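Local structure of uncharacterized protein Atu2129 (Agrobacterium tumefaciens, 3DNH) at residues 43-48 with 54-59; 71-76 with 81-86; 119-124 with 144-149; 127-132 with 137-142. The protein is of unknown function but has the FMN-binding split-barrel fold of the pyridoxamine 5'-phosphate oxidase and CREG families, and may bind a flavin. All coordinates share one frame; numbering follows the deposited sequence. Where two conformers were deposited one is given.

Contact 1 (43-48 with 54-59)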
loop_
_atom_site.group_PDB
_atom_site.type_symbol
_atom_site.label_atom_id
_atom_site.label_comp_id
_atom_site.label_asym_id
_atom_site.label_seq_id
_atom_site.Cartn_x
_atom_site.Cartn_y
_atom_site.Cartn_z
ATOM N N ALA A 43 -1.956 2.880 2.963
ATOM C CA ALA A 43 -3.217 2.950 2.284
ATOM C C ALA A 43 -4.124 3.859 3.117
ATOM O O ALA A 43 -4.104 3.835 4.347
ATOM C CB ALA A 43 -3.803 1.543 2.181
ATOM N N LEU A 44 -4.899 4.705 2.443
ATOM C CA LEU A 44 -5.779 5.652 3.098
ATOM C C LEU A 44 -7.114 5.483 2.400
ATOM O O LEU A 44 -7.185 5.608 1.152
ATOM C CB LEU A 44 -5.314 7.089 2.791
ATOM C CG LEU A 44 -5.718 8.291 3.663
ATOM C CD1 LEU A 44 -5.898 9.588 2.831
ATOM C CD2 LEU A 44 -6.877 8.072 4.641
ATOM N N ALA A 45 -8.143 5.243 3.199
ATOM C CA ALA A 45 -9.503 5.162 2.726
ATOM C C ALA A 45 -10.353 6.288 3.308
ATOM O O ALA A 45 -10.269 6.639 4.497
ATOM C CB ALA A 45 -10.117 3.785 3.048
ATOM N N THR A 46 -11.247 6.774 2.459
ATOM C CA THR A 46 -12.004 7.970 2.671
ATOM C C THR A 46 -13.411 7.591 2.139
ATOM O O THR A 46 -13.573 6.555 1.470
ATOM C CB THR A 46 -11.177 8.985 1.853
ATOM O OG1 THR A 46 -10.478 9.948 2.664
ATOM C CG2 THR A 46 -11.697 9.420 0.556
ATOM N N LEU A 47 -14.428 8.390 2.459
ATOM C CA LEU A 47 -15.792 8.090 1.992
ATOM C C LEU A 47 -16.292 9.109 0.976
ATOM O O LEU A 47 -16.174 10.325 1.177
ATOM C CB LEU A 47 -16.787 7.994 3.168
ATOM C CG LEU A 47 -16.627 6.915 4.264
ATOM C CD1 LEU A 47 -17.621 7.187 5.418
ATOM C CD2 LEU A 47 -16.833 5.487 3.720
ATOM N N ASP A 48 -16.877 8.612 -0.108
ATOM C CA ASP A 48 -17.468 9.486 -1.081
ATOM C C ASP A 48 -18.775 10.073 -0.538
ATOM O O ASP A 48 -19.643 9.340 -0.050
ATOM C CB ASP A 48 -17.667 8.791 -2.405
ATOM C CG ASP A 48 -18.047 9.757 -3.503
ATOM O OD1 ASP A 48 -19.236 10.158 -3.563
ATOM O OD2 ASP A 48 -17.152 10.140 -4.289
ATOM N N PRO A 54 -16.381 3.596 -0.704
ATOM C CA PRO A 54 -15.102 4.049 -0.167
ATOM C C PRO A 54 -14.248 4.583 -1.307
ATOM O O PRO A 54 -14.548 4.313 -2.495
ATOM C CB PRO A 54 -14.482 2.779 0.458
ATOM C CG PRO A 54 -15.176 1.624 -0.210
ATOM C CD PRO A 54 -16.489 2.112 -0.778
ATOM N N TYR A 55 -13.210 5.338 -0.960
ATOM C CA TYR A 55 -12.299 5.852 -1.959
ATOM C C TYR A 55 -10.906 5.762 -1.353
ATOM O O TYR A 55 -10.681 6.240 -0.254
ATOM C CB TYR A 55 -12.652 7.320 -2.357
ATOM C CG TYR A 55 -11.633 7.912 -3.304
ATOM C CD1 TYR A 55 -11.750 7.731 -4.685
ATOM C CD2 TYR A 55 -10.512 8.615 -2.817
ATOM C CE1 TYR A 55 -10.808 8.256 -5.561
ATOM C CE2 TYR A 55 -9.561 9.145 -3.694
ATOM C CZ TYR A 55 -9.709 8.956 -5.048
ATOM O OH TYR A 55 -8.758 9.456 -5.904
ATOM N N THR A 56 -9.974 5.139 -2.075
ATOM C CA THR A 56 -8.644 4.882 -1.558
ATOM C C THR A 56 -7.562 5.686 -2.256
ATOM O O THR A 56 -7.693 6.055 -3.445
ATOM C CB THR A 56 -8.281 3.387 -1.634
ATOM O OG1 THR A 56 -8.514 2.908 -2.965
ATOM C CG2 THR A 56 -9.101 2.596 -0.679
ATOM N N THR A 57 -6.476 5.939 -1.523
ATOM C CA THR A 57 -5.217 6.426 -2.121
ATOM C C THR A 57 -4.027 5.828 -1.375
ATOM O O THR A 57 -4.222 5.060 -0.428
ATOM C CB THR A 57 -5.150 8.018 -2.228
ATOM O OG1 THR A 57 -4.031 8.392 -3.045
ATOM C CG2 THR A 57 -5.039 8.701 -0.856
ATOM N N ALA A 58 -2.814 6.141 -1.827
ATOM C CA ALA A 58 -1.585 5.867 -1.096
ATOM C C ALA A 58 -0.952 7.183 -0.641
ATOM O O ALA A 58 -0.919 8.157 -1.401
ATOM C CB ALA A 58 -0.588 5.062 -1.947
ATOM N N THR A 59 -0.430 7.201 0.581
ATOM C CA THR A 59 0.178 8.429 1.112
ATOM C C THR A 59 1.366 8.099 2.023
ATOM O O THR A 59 1.580 6.930 2.338
ATOM C CB THR A 59 -0.892 9.322 1.823
ATOM O OG1 THR A 59 -0.423 10.672 1.908
ATOM C CG2 THR A 59 -1.329 8.768 3.212
#
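Thr46 O takes the shortest bond between the two strand segments, from Tyr55 N at 2.7 Å, while Pro54 CA adds a CA-H...O contact to the same oxygen. The return bond from Thr46 N to Tyr55 O completes one antiparallel hydrogen-bonded pair, and Leu44 with Thr57 forms the next. There Thr57 N reaches Leu44 O at 2.8 Å, nearly in line with the carbonyl bond, whereas Leu44 N meets Thr57 O from 31° outside its carbonyl plane. Leu44 and Thr57 lie alongside each other, CD1 to CG2 3.9 Å. The Thr57 methyl faces the leucine because OG1 is anti to the backbone N (chi1 -169°). Thr46 CG2 is modelled at the edge of the Tyr55 ring, but its placement is doubtful because it crowds Asn82 ND2. On the reverse side, Ala45 CB touches Thr56 CG2 at 4.0 Å, and Thr56 OG1 bonds to Ser90 OG and Thr92 OG1 of the second subunit. The two faces have different neighbours: Tyr55 meets helix 78-85, Leu44 meets strand 88-93, and Thr46 both; strand 88-93 also pairs with strand 41-47 to close the barrel, while Ala43, Ala45, Leu47 and Thr56 pack on the second subunit.

Contact 2 (71-76 with 81-86)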
loop_
_atom_site.group_PDB
_atom_site.type_symbol
_atom_site.label_atom_id
_atom_site.label_comp_id
_atom_site.label_asym_id
_atom_site.label_seq_id
_atom_site.Cartn_x
_atom_site.Cartn_y
_atom_site.Cartn_z
ATOM N N PHE A 71 -0.332 12.989 8.320
ATOM C CA PHE A 71 -0.089 12.921 6.900
ATOM C C PHE A 71 -0.562 14.226 6.232
ATOM O O PHE A 71 -1.250 15.059 6.851
ATOM C CB PHE A 71 -0.760 11.675 6.285
ATOM C CG PHE A 71 -2.256 11.636 6.460
ATOM C CD1 PHE A 71 -3.100 12.188 5.492
ATOM C CD2 PHE A 71 -2.826 11.028 7.578
ATOM C CE1 PHE A 71 -4.508 12.154 5.651
ATOM C CE2 PHE A 71 -4.211 10.980 7.748
ATOM C CZ PHE A 71 -5.061 11.546 6.770
ATOM N N PHE A 72 -0.146 14.356 4.979
ATOM C CA PHE A 72 -0.444 15.509 4.175
ATOM C C PHE A 72 -1.268 15.070 2.984
ATOM O O PHE A 72 -1.103 13.938 2.490
ATOM C CB PHE A 72 0.864 16.166 3.709
ATOM C CG PHE A 72 0.807 16.706 2.320
ATOM C CD1 PHE A 72 0.281 17.970 2.068
ATOM C CD2 PHE A 72 1.291 15.948 1.249
ATOM C CE1 PHE A 72 0.238 18.469 0.760
ATOM C CE2 PHE A 72 1.245 16.445 -0.067
ATOM C CZ PHE A 72 0.714 17.699 -0.307
ATOM N N ALA A 73 -2.132 15.975 2.523
ATOM C CA ALA A 73 -2.890 15.758 1.295
ATOM C C ALA A 73 -2.955 17.090 0.562
ATOM O O ALA A 73 -3.204 18.112 1.196
ATOM C CB ALA A 73 -4.288 15.273 1.581
ATOM N N ALA A 74 -2.708 17.085 -0.748
ATOM C CA ALA A 74 -2.947 18.288 -1.571
ATOM C C ALA A 74 -4.437 18.627 -1.482
ATOM O O ALA A 74 -5.259 17.721 -1.535
ATOM C CB ALA A 74 -2.549 18.018 -3.001
ATOM N N GLY A 75 -4.790 19.908 -1.344
ATOM C CA GLY A 75 -6.204 20.304 -1.185
ATOM C C GLY A 75 -7.133 20.006 -2.359
ATOM O O GLY A 75 -8.342 19.756 -2.183
ATOM N N LEU A 76 -6.596 20.039 -3.574
ATOM C CA LEU A 76 -7.451 19.836 -4.752
ATOM C C LEU A 76 -7.649 18.346 -5.131
ATOM O O LEU A 76 -7.877 18.016 -6.281
ATOM C CB LEU A 76 -6.938 20.688 -5.926
ATOM C CG LEU A 76 -6.688 22.182 -5.646
ATOM C CD1 LEU A 76 -6.490 22.970 -6.965
ATOM C CD2 LEU A 76 -7.810 22.845 -4.796
ATOM N N ARG A 81 -11.113 16.380 -0.408
ATOM C CA ARG A 81 -12.519 16.716 -0.514
ATOM C C ARG A 81 -13.350 15.802 0.373
ATOM O O ARG A 81 -14.189 16.293 1.150
ATOM C CB ARG A 81 -13.010 16.605 -1.975
ATOM C CG ARG A 81 -14.392 17.280 -2.324
ATOM C CD ARG A 81 -15.633 16.386 -2.061
ATOM N NE ARG A 81 -15.423 15.003 -2.536
ATOM C CZ ARG A 81 -15.572 14.604 -3.789
ATOM N NH1 ARG A 81 -15.963 15.471 -4.731
ATOM N NH2 ARG A 81 -15.342 13.336 -4.109
ATOM N N ASN A 82 -13.154 14.487 0.225
ATOM C CA ASN A 82 -13.980 13.510 0.956
ATOM C C ASN A 82 -13.880 13.763 2.449
ATOM O O ASN A 82 -14.910 13.851 3.146
ATOM C CB ASN A 82 -13.598 12.058 0.621
ATOM C CG ASN A 82 -13.978 11.659 -0.790
ATOM O OD1 ASN A 82 -14.773 12.332 -1.428
ATOM N ND2 ASN A 82 -13.385 10.568 -1.300
HETATM N N MSE A 83 -12.644 13.936 2.916
HETATM C CA MSE A 83 -12.357 14.237 4.312
HETATM C C MSE A 83 -12.964 15.560 4.829
HETATM O O MSE A 83 -13.341 15.634 5.989
HETATM C CB MSE A 83 -10.847 14.184 4.566
HETATM C CG MSE A 83 -10.287 12.761 4.534
HETATM SE SE MSE A 83 -8.393 12.632 5.016
HETATM C CE MSE A 83 -7.566 13.434 3.391
ATOM N N GLU A 84 -13.086 16.581 3.971
ATOM C CA GLU A 84 -13.874 17.792 4.318
ATOM C C GLU A 84 -15.315 17.405 4.628
ATOM O O GLU A 84 -15.875 17.814 5.637
ATOM C CB GLU A 84 -13.921 18.830 3.180
ATOM C CG GLU A 84 -12.799 19.857 3.110
ATOM C CD GLU A 84 -12.304 20.367 4.484
ATOM O OE1 GLU A 84 -12.716 21.475 4.907
ATOM O OE2 GLU A 84 -11.472 19.660 5.129
ATOM N N THR A 85 -15.905 16.616 3.739
ATOM C CA THR A 85 -17.307 16.212 3.848
ATOM C C THR A 85 -17.594 15.244 5.027
ATOM O O THR A 85 -18.647 15.349 5.647
ATOM C CB THR A 85 -17.839 15.649 2.501
ATOM O OG1 THR A 85 -17.092 14.493 2.110
ATOM C CG2 THR A 85 -17.730 16.700 1.382
ATOM N N ASP A 86 -16.646 14.344 5.342
ATOM C CA ASP A 86 -16.817 13.282 6.346
ATOM C C ASP A 86 -15.421 12.826 6.793
ATOM O O ASP A 86 -14.631 12.303 5.977
ATOM C CB ASP A 86 -17.587 12.109 5.717
ATOM C CG ASP A 86 -17.962 11.009 6.716
ATOM O OD1 ASP A 86 -17.242 10.750 7.704
ATOM O OD2 ASP A 86 -19.006 10.366 6.476
#
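Met83, a selenomethionine in this crystal, brings its selenium to the edge of the Phe71 ring. SE lies 5.1 Å from the centroid of the Phe71 ring, 90° off the ring normal, so it sits squarely in the plane. The closest approach is 3.9 Å, from SE to Phe71 CZ, with CE1 almost as near. The two side chains run at a slant to each other. Met83 is extended as far as the selenium and then bends (chi3 -72°), which swings CE toward Ala73 while keeping it beside Phe71 CE1; Met83 CE and Ala73 CB are 4.2 Å apart. Phe71 CG stands between the backbone N and the carbonyl carbon, and this points the CE1-CZ edge at the helix. The contact is small and wholly apolar, and all three touching residues are buried. Leu44, Ile89 and Tyr147 pack around the same spot, the plane of the Tyr147 ring at about 20° to that of Phe71.

Two residues earlier on the helix, Arg81 grips Asn82 side-on: NE, at 3.0 Å from Asn82 OD1, and NH2, at 2.9 Å from the same OD1, both reach it from one face of the amide. The arginine also bonds through NH2 to Thr12 O of the second subunit. Phe71 and Met83 make a Met-aromatic contact of the edge type, in which Met83 packs helix 78-85 onto side chains of strands 41-47, 69-74, 88-93 and 144-157 of the split barrel.

Contact 3 (119-124 with 144-149)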
loop_
_atom_site.group_PDB
_atom_site.type_symbol
_atom_site.label_atom_id
_atom_site.label_comp_id
_atom_site.label_asym_id
_atom_site.label_seq_id
_atom_site.Cartn_x
_atom_site.Cartn_y
_atom_site.Cartn_z
ATOM N N ASP A 119 -0.940 26.808 13.945
ATOM C CA ASP A 119 0.267 26.974 14.781
ATOM C C ASP A 119 1.257 25.815 14.718
ATOM O O ASP A 119 2.459 26.005 14.885
ATOM C CB ASP A 119 -0.078 27.286 16.252
ATOM C CG ASP A 119 -0.834 28.612 16.430
ATOM O OD1 ASP A 119 -1.228 28.888 17.580
ATOM O OD2 ASP A 119 -1.052 29.370 15.454
ATOM N N GLU A 120 0.728 24.617 14.471
ATOM C CA GLU A 120 1.503 23.395 14.444
ATOM C C GLU A 120 1.979 23.008 13.046
ATOM O O GLU A 120 2.735 22.051 12.907
ATOM C CB GLU A 120 0.656 22.252 15.002
ATOM C CG GLU A 120 -0.027 22.572 16.346
ATOM C CD GLU A 120 -0.840 21.395 16.822
ATOM O OE1 GLU A 120 -0.210 20.394 17.230
ATOM O OE2 GLU A 120 -2.090 21.426 16.734
ATOM N N VAL A 121 1.571 23.716 11.996
ATOM C CA VAL A 121 2.080 23.245 10.698
ATOM C C VAL A 121 3.611 23.339 10.518
ATOM O O VAL A 121 4.199 22.381 10.037
ATOM C CB VAL A 121 1.222 23.538 9.428
ATOM C CG1 VAL A 121 -0.259 23.542 9.768
ATOM C CG2 VAL A 121 1.627 24.743 8.744
ATOM N N PRO A 122 4.247 24.473 10.904
ATOM C CA PRO A 122 5.719 24.496 10.833
ATOM C C PRO A 122 6.451 23.258 11.459
ATOM O O PRO A 122 7.366 22.696 10.839
ATOM C CB PRO A 122 6.076 25.791 11.548
ATOM C CG PRO A 122 4.876 26.702 11.271
ATOM C CD PRO A 122 3.693 25.782 11.337
ATOM N N LEU A 123 6.033 22.854 12.651
ATOM C CA LEU A 123 6.596 21.661 13.289
ATOM C C LEU A 123 6.322 20.398 12.483
ATOM O O LEU A 123 7.225 19.586 12.285
ATOM C CB LEU A 123 6.040 21.520 14.701
ATOM C CG LEU A 123 6.584 20.418 15.589
ATOM C CD1 LEU A 123 8.123 20.494 15.779
ATOM C CD2 LEU A 123 5.800 20.600 16.882
ATOM N N ALA A 124 5.089 20.252 11.995
ATOM C CA ALA A 124 4.684 19.053 11.278
ATOM C C ALA A 124 5.449 18.955 9.955
ATOM O O ALA A 124 5.837 17.866 9.513
ATOM C CB ALA A 124 3.147 19.049 11.053
ATOM N N THR A 144 -1.621 22.966 0.442
ATOM C CA THR A 144 -1.163 21.799 1.206
ATOM C C THR A 144 -2.051 21.691 2.459
ATOM O O THR A 144 -2.300 22.699 3.128
ATOM C CB THR A 144 0.382 21.851 1.561
ATOM O OG1 THR A 144 0.648 22.743 2.658
ATOM C CG2 THR A 144 1.222 22.291 0.400
ATOM N N ARG A 145 -2.561 20.489 2.737
ATOM C CA ARG A 145 -3.399 20.214 3.933
ATOM C C ARG A 145 -2.759 19.152 4.831
ATOM O O ARG A 145 -2.246 18.154 4.352
ATOM C CB ARG A 145 -4.808 19.773 3.547
ATOM C CG ARG A 145 -5.627 20.876 2.890
ATOM C CD ARG A 145 -7.098 20.582 2.874
ATOM N NE ARG A 145 -7.764 21.595 2.062
ATOM C CZ ARG A 145 -8.972 21.457 1.528
ATOM N NH1 ARG A 145 -9.675 20.349 1.738
ATOM N NH2 ARG A 145 -9.475 22.431 0.785
ATOM N N LEU A 146 -2.827 19.373 6.130
ATOM C CA LEU A 146 -2.129 18.549 7.102
ATOM C C LEU A 146 -3.136 17.931 8.089
ATOM O O LEU A 146 -3.958 18.642 8.655
ATOM C CB LEU A 146 -1.196 19.471 7.840
ATOM C CG LEU A 146 0.138 19.012 8.377
ATOM C CD1 LEU A 146 0.558 17.639 7.865
ATOM C CD2 LEU A 146 1.126 20.124 7.988
ATOM N N TYR A 147 -3.056 16.624 8.314
ATOM C CA TYR A 147 -4.063 15.923 9.154
ATOM C C TYR A 147 -3.393 14.986 10.129
ATOM O O TYR A 147 -2.408 14.409 9.787
ATOM C CB TYR A 147 -4.914 15.024 8.285
ATOM C CG TYR A 147 -5.558 15.668 7.096
ATOM C CD1 TYR A 147 -6.900 16.061 7.132
ATOM C CD2 TYR A 147 -4.852 15.796 5.899
ATOM C CE1 TYR A 147 -7.516 16.618 6.001
ATOM C CE2 TYR A 147 -5.424 16.348 4.817
ATOM C CZ TYR A 147 -6.758 16.755 4.858
ATOM O OH TYR A 147 -7.290 17.279 3.733
ATOM N N ARG A 148 -3.949 14.782 11.324
ATOM C CA ARG A 148 -3.498 13.623 12.101
ATOM C C ARG A 148 -4.644 12.642 12.318
ATOM O O ARG A 148 -5.839 13.018 12.326
ATOM C CB ARG A 148 -2.747 14.015 13.411
ATOM C CG ARG A 148 -3.552 14.854 14.331
ATOM C CD ARG A 148 -2.910 15.029 15.724
ATOM N NE ARG A 148 -1.725 15.867 15.717
ATOM C CZ ARG A 148 -1.720 17.192 15.902
ATOM N NH1 ARG A 148 -2.844 17.881 16.091
ATOM N NH2 ARG A 148 -0.575 17.846 15.869
ATOM N N LEU A 149 -4.271 11.376 12.424
ATOM C CA LEU A 149 -5.231 10.325 12.644
ATOM C C LEU A 149 -5.615 10.339 14.111
ATOM O O LEU A 149 -4.741 10.273 14.986
ATOM C CB LEU A 149 -4.653 8.956 12.233
ATOM C CG LEU A 149 -5.565 7.764 12.545
ATOM C CD1 LEU A 149 -6.905 7.840 11.832
ATOM C CD2 LEU A 149 -4.833 6.469 12.208
#
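Leu146 supplies the close-packed half of this contact, pushing one methyl between two residues on helix 121-131. Its CD2 lies 3.7 Å from Val121 CB and 3.8 Å from Ala124 CB, so the leucine branch fills the angle between side chains three positions apart on the helical surface. Val121 and Leu146 meet at a slant, and Ala124 is the buried member of the group. Phe70 of strand 69-74 and Ile116 also pack against Leu146.

The outer half is looser and polar. Glu120 and Arg148, both partly exposed, cross at about a right angle and are joined by a single salt-bridge hydrogen bond, Arg148 NH2 to Glu120 OE1 at 2.9 Å. The bond is not ideally set: the nitrogen meets OE1 from above the carboxylate, 47° out of its plane, and the two flat groups are turned 31° from each other. Glu120 OE2 remains 3.7 Å from Arg148 NH1, too far for the second bond of a bidentate pair. The guanidinium gets there because the arginine chain bends at chi3 (71°). Its NH2 also forms a salt bridge with Glu64. With two carboxylates facing one guanidinium, the positive charge of Arg148 would probably be stabilised, and Glu120 contributes a partly solvent-accessible ionic tie across the rim of an apolar joint between helix 121-131 and strand 144-157.

Contact 4 (127-132 with 137-142)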
loop_
_atom_site.group_PDB
_atom_site.type_symbol
_atom_site.label_atom_id
_atom_site.label_comp_id
_atom_site.label_asym_id
_atom_site.label_seq_id
_atom_site.Cartn_x
_atom_site.Cartn_y
_atom_site.Cartn_z
ATOM N N ARG A 127 9.070 17.761 10.688
ATOM C CA ARG A 127 8.986 16.320 10.987
ATOM C C ARG A 127 8.765 15.455 9.743
ATOM O O ARG A 127 9.381 14.394 9.581
ATOM C CB ARG A 127 7.875 16.049 11.983
ATOM C CG ARG A 127 8.200 16.383 13.381
ATOM C CD ARG A 127 6.917 16.348 14.211
ATOM N NE ARG A 127 7.190 16.642 15.615
ATOM C CZ ARG A 127 6.269 16.777 16.566
ATOM N NH1 ARG A 127 4.963 16.710 16.272
ATOM N NH2 ARG A 127 6.676 17.010 17.820
ATOM N N TYR A 128 7.891 15.921 8.848
ATOM C CA TYR A 128 7.598 15.208 7.637
ATOM C C TYR A 128 8.766 15.177 6.640
ATOM O O TYR A 128 9.081 14.129 6.074
ATOM C CB TYR A 128 6.400 15.888 6.983
ATOM C CG TYR A 128 5.735 15.121 5.879
ATOM C CD1 TYR A 128 4.667 14.254 6.150
ATOM C CD2 TYR A 128 6.089 15.339 4.558
ATOM C CE1 TYR A 128 4.016 13.575 5.119
ATOM C CE2 TYR A 128 5.450 14.692 3.522
ATOM C CZ TYR A 128 4.397 13.817 3.806
ATOM O OH TYR A 128 3.740 13.207 2.756
ATOM N N ILE A 129 9.376 16.349 6.405
ATOM C CA ILE A 129 10.559 16.517 5.570
ATOM C C ILE A 129 11.711 15.594 5.983
ATOM O O ILE A 129 12.436 15.078 5.139
ATOM C CB ILE A 129 11.084 18.002 5.631
ATOM C CG1 ILE A 129 10.219 18.967 4.779
ATOM C CG2 ILE A 129 12.524 18.122 5.183
ATOM C CD1 ILE A 129 9.859 18.448 3.492
ATOM N N ALA A 130 11.853 15.417 7.290
ATOM C CA ALA A 130 12.863 14.529 7.890
ATOM C C ALA A 130 12.754 13.108 7.318
ATOM O O ALA A 130 13.760 12.461 7.116
ATOM C CB ALA A 130 12.718 14.526 9.428
ATOM N N ARG A 131 11.540 12.652 6.998
ATOM C CA ARG A 131 11.341 11.319 6.442
ATOM C C ARG A 131 11.248 11.302 4.932
ATOM O O ARG A 131 11.579 10.287 4.303
ATOM C CB ARG A 131 10.072 10.667 7.035
ATOM C CG ARG A 131 10.234 10.098 8.386
ATOM C CD ARG A 131 8.887 9.469 8.821
ATOM N NE ARG A 131 9.076 8.562 9.931
ATOM C CZ ARG A 131 8.189 7.656 10.346
ATOM N NH1 ARG A 131 7.028 7.501 9.721
ATOM N NH2 ARG A 131 8.490 6.869 11.377
ATOM N N TYR A 132 10.786 12.421 4.366
ATOM C CA TYR A 132 10.370 12.527 2.966
ATOM C C TYR A 132 11.016 13.782 2.371
ATOM O O TYR A 132 10.349 14.829 2.223
ATOM C CB TYR A 132 8.822 12.583 2.851
ATOM C CG TYR A 132 8.196 11.436 3.584
ATOM C CD1 TYR A 132 8.417 10.123 3.133
ATOM C CD2 TYR A 132 7.455 11.634 4.750
ATOM C CE1 TYR A 132 7.943 9.049 3.816
ATOM C CE2 TYR A 132 6.956 10.538 5.454
ATOM C CZ TYR A 132 7.211 9.253 4.976
ATOM O OH TYR A 132 6.746 8.161 5.637
ATOM N N LEU A 137 9.564 19.982 -1.948
ATOM C CA LEU A 137 9.035 20.543 -3.167
ATOM C C LEU A 137 7.519 20.590 -3.152
ATOM O O LEU A 137 6.948 21.672 -3.291
ATOM C CB LEU A 137 9.544 19.749 -4.387
ATOM C CG LEU A 137 9.547 20.384 -5.787
ATOM C CD1 LEU A 137 8.164 20.244 -6.493
ATOM C CD2 LEU A 137 10.054 21.854 -5.765
ATOM N N TYR A 138 6.870 19.435 -3.008
ATOM C CA TYR A 138 5.402 19.372 -3.146
ATOM C C TYR A 138 4.576 19.927 -1.979
ATOM O O TYR A 138 3.379 20.137 -2.129
ATOM C CB TYR A 138 4.906 17.985 -3.552
ATOM C CG TYR A 138 5.234 16.863 -2.593
ATOM C CD1 TYR A 138 4.499 16.680 -1.410
ATOM C CD2 TYR A 138 6.264 15.947 -2.884
ATOM C CE1 TYR A 138 4.788 15.653 -0.524
ATOM C CE2 TYR A 138 6.559 14.904 -2.007
ATOM C CZ TYR A 138 5.818 14.759 -0.836
ATOM O OH TYR A 138 6.114 13.731 0.030
ATOM N N LEU A 139 5.199 20.128 -0.814
ATOM C CA LEU A 139 4.570 20.888 0.276
ATOM C C LEU A 139 4.637 22.392 -0.042
ATOM O O LEU A 139 3.796 23.159 0.411
ATOM C CB LEU A 139 5.236 20.607 1.629
ATOM C CG LEU A 139 5.275 19.182 2.189
ATOM C CD1 LEU A 139 6.046 19.121 3.532
ATOM C CD2 LEU A 139 3.869 18.688 2.364
ATOM N N SER A 140 5.640 22.810 -0.820
ATOM C CA SER A 140 5.769 24.214 -1.234
ATOM C C SER A 140 4.767 24.554 -2.343
ATOM O O SER A 140 4.808 25.646 -2.917
ATOM C CB SER A 140 7.206 24.541 -1.692
ATOM O OG SER A 140 8.083 24.759 -0.595
ATOM N N LEU A 141 3.873 23.615 -2.641
ATOM C CA LEU A 141 2.842 23.845 -3.652
ATOM C C LEU A 141 1.551 24.338 -2.996
ATOM O O LEU A 141 1.301 24.010 -1.844
ATOM C CB LEU A 141 2.601 22.565 -4.470
ATOM C CG LEU A 141 3.705 22.250 -5.503
ATOM C CD1 LEU A 141 3.654 20.788 -6.005
ATOM C CD2 LEU A 141 3.679 23.251 -6.663
ATOM N N PRO A 142 0.736 25.137 -3.715
ATOM C CA PRO A 142 -0.566 25.597 -3.202
ATOM C C PRO A 142 -1.454 24.545 -2.491
ATOM O O PRO A 142 -1.371 23.363 -2.783
ATOM C CB PRO A 142 -1.261 26.147 -4.471
ATOM C CG PRO A 142 -0.111 26.729 -5.252
ATOM C CD PRO A 142 1.013 25.709 -5.052
#
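With Ile129 CA and Leu139 CA 9.1 Å apart, the end of helix 121-131 and the turn leaving helix 135-138 keep their backbones well separated and meet through side chains. Leu139 reaches across with one methyl: CD1 is 3.9 Å from Ile129 CD1 and equally close to Tyr128 CD2. Ile129 and Leu139 run antiparallel past one another, methyl against methyl, while Tyr128 is approached at a slant.

The tyrosines meet at about a right angle. Tyr138 brings its hydroxyl to the edge of the Tyr128 ring, with Tyr138 OH 3.7 Å from Tyr128 CE2. The two hydroxyl oxygens are just as far apart, too distant to bond to each other; Tyr128 OH instead bonds to Asn60, and Tyr138 OH to Asp100 of the second subunit. Tyr128 takes up this place with CG anti to the backbone N (chi1 -166°), and one face of its ring is covered by Tyr132, whose CD2 stands 3.7 Å above the ring centre. Tyr128 O accepts from both Arg131 N and Tyr132 N.

Two short helical pieces joined by a tight connection thus form a cluster of tyrosines on the flank of the barrel, with Leu102 of the second subunit packed on Tyr128 and Tyr138. It belongs to the subunit interface of this split-barrel dimer.

In the fold
All four contacts belong to the split-barrel domain. Contact 1 comes first in the chain, contact 2 follows, and contact 4 is nested inside the loop closed by contact 3. Contacts 1 and 2 have centres 10 Å apart and are joined by the neighbouring strands 54-63 and 69-74; strand 69-74 then pairs with 144-157, linking contact 2 to contact 3, centres about 13 Å apart. Contacts 3 and 4, centres about 11 Å apart, share helix 121-131. Phe72 brings contact 2 against contact 4. Contacts 1, 2 and 4 touch the second subunit whereas contact 3 does not, so most lie at the dimer interface. Many relatives bind FMN at the dimer interface; whether this protein does is not established.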